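PDB 6UUG: putative dehydrogenase from Pseudomonas fluorescens, which oxidises methanesulfinate as the monooxygenase MsuC of a two-component flavin-dependent system in bacterial sulfur assimilation, and is built on the acyl-CoA dehydrogenase fold. Local coordinates for residues N382-T385 against Q386-H389. Residues are numbered along the deposited sequence; the frame is centred on the assembly and turned at random.
Sequences NLRT and QTLH
The guanidinium of Arg384 carries Leu388 on one face, where the methyl CD2 lies 3.5 Å from Arg384 NH1, and meets Thr387 near its edge. There Arg384 NH1 donates to Thr387 OG1 at 2.9 Å, the hydroxyl oxygen sitting 26° out of the guanidinium plane. Bends at chi2 (72°) and chi3 (-73°) turn the arginine chain toward the C-terminal end of the helix, which brings NH1 to this oxygen. Thr387 OG1 in turn donates to Leu383 O at 2.9 Å; the same carbonyl accepts from Thr387 N, at 3.1 Å. These two donors approach the carbonyl from opposite faces of its plane. A valine at Thr387 would probably leave Arg384 NH1 without this acceptor and Leu383 O with a single grip from this residue. Thr387 CG2 packs against Leu383 CD1 at 3.8 Å. Gln386 N still bonds to Asn382 O, but Leu388 N bonds weakly three residues back, to Thr385 O, where the two before it reach four back. The turn thus closes helix 378-386 ahead of helix 392-405: Leu383 and Thr387 face helices 247-277 and 333-360 through Phe260, Leu355 and Ser351, while Arg384 and Leu388 pack on Phe362 and Thr370 of a second subunit.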
# COMPACT_ATOMS: atom_id res chain seq x y z
N ASN A 382 12.07 -0.44 -18.05
CA ASN A 382 12.73 0.85 -18.24
C ASN A 382 12.62 1.70 -16.98
O ASN A 382 13.60 2.31 -16.53
CB ASN A 382 12.10 1.58 -19.43
CG ASN A 382 12.47 0.94 -20.76
OD1 ASN A 382 13.46 0.22 -20.85
ND2 ASN A 382 11.67 1.21 -21.80
N LEU A 383 11.42 1.78 -16.41
CA LEU A 383 11.24 2.61 -15.23
C LEU A 383 11.92 1.99 -14.02
O LEU A 383 12.51 2.69 -13.20
CB LEU A 383 9.75 2.82 -14.97
CG LEU A 383 9.34 3.87 -13.95
CD1 LEU A 383 9.97 5.21 -14.28
CD2 LEU A 383 7.82 3.97 -13.94
N ARG A 384 11.88 0.66 -13.90
CA ARG A 384 12.58 0.02 -12.78
C ARG A 384 14.06 0.34 -12.79
O ARG A 384 14.67 0.56 -11.74
CB ARG A 384 12.39 -1.51 -12.82
CG ARG A 384 13.18 -2.31 -11.76
CD ARG A 384 12.60 -2.14 -10.35
NE ARG A 384 12.91 -0.80 -9.81
CZ ARG A 384 12.52 -0.34 -8.63
NH1 ARG A 384 12.80 0.93 -8.28
NH2 ARG A 384 11.84 -1.12 -7.79
N THR A 385 14.68 0.32 -13.98
CA THR A 385 16.11 0.58 -14.10
C THR A 385 16.43 2.02 -13.73
O THR A 385 17.38 2.31 -12.98
CB THR A 385 16.58 0.28 -15.53
OG1 THR A 385 16.27 -1.07 -15.88
CG2 THR A 385 18.07 0.50 -15.66
N GLN A 386 15.66 2.96 -14.26
CA GLN A 386 16.03 4.36 -14.14
C GLN A 386 15.67 4.97 -12.79
O GLN A 386 16.20 6.03 -12.44
CB GLN A 386 15.39 5.18 -15.25
CG GLN A 386 16.16 5.14 -16.55
CD GLN A 386 17.67 5.42 -16.37
OE1 GLN A 386 18.51 4.70 -16.90
NE2 GLN A 386 17.99 6.46 -15.60
N THR A 387 14.79 4.34 -12.02
CA THR A 387 14.45 4.87 -10.70
C THR A 387 15.47 4.50 -9.63
O THR A 387 15.33 4.97 -8.50
CB THR A 387 13.06 4.39 -10.26
OG1 THR A 387 13.00 2.97 -10.37
CG2 THR A 387 11.95 5.01 -11.10
N LEU A 388 16.49 3.69 -9.95
CA LEU A 388 17.45 3.22 -8.96
C LEU A 388 18.71 4.07 -8.85
O LEU A 388 19.45 3.92 -7.87
CB LEU A 388 17.89 1.80 -9.28
CG LEU A 388 16.79 0.75 -9.24
CD1 LEU A 388 17.33 -0.60 -9.73
CD2 LEU A 388 16.22 0.66 -7.84
N HIS A 389 18.99 4.92 -9.83
CA HIS A 389 20.26 5.62 -9.80
C HIS A 389 20.31 6.73 -8.76
O HIS A 389 21.40 7.19 -8.42
CB HIS A 389 20.58 6.15 -11.19
CG HIS A 389 20.89 5.06 -12.17
ND1 HIS A 389 22.17 4.61 -12.41
CD2 HIS A 389 20.08 4.30 -12.95
CE1 HIS A 389 22.14 3.64 -13.30
NE2 HIS A 389 20.89 3.43 -13.65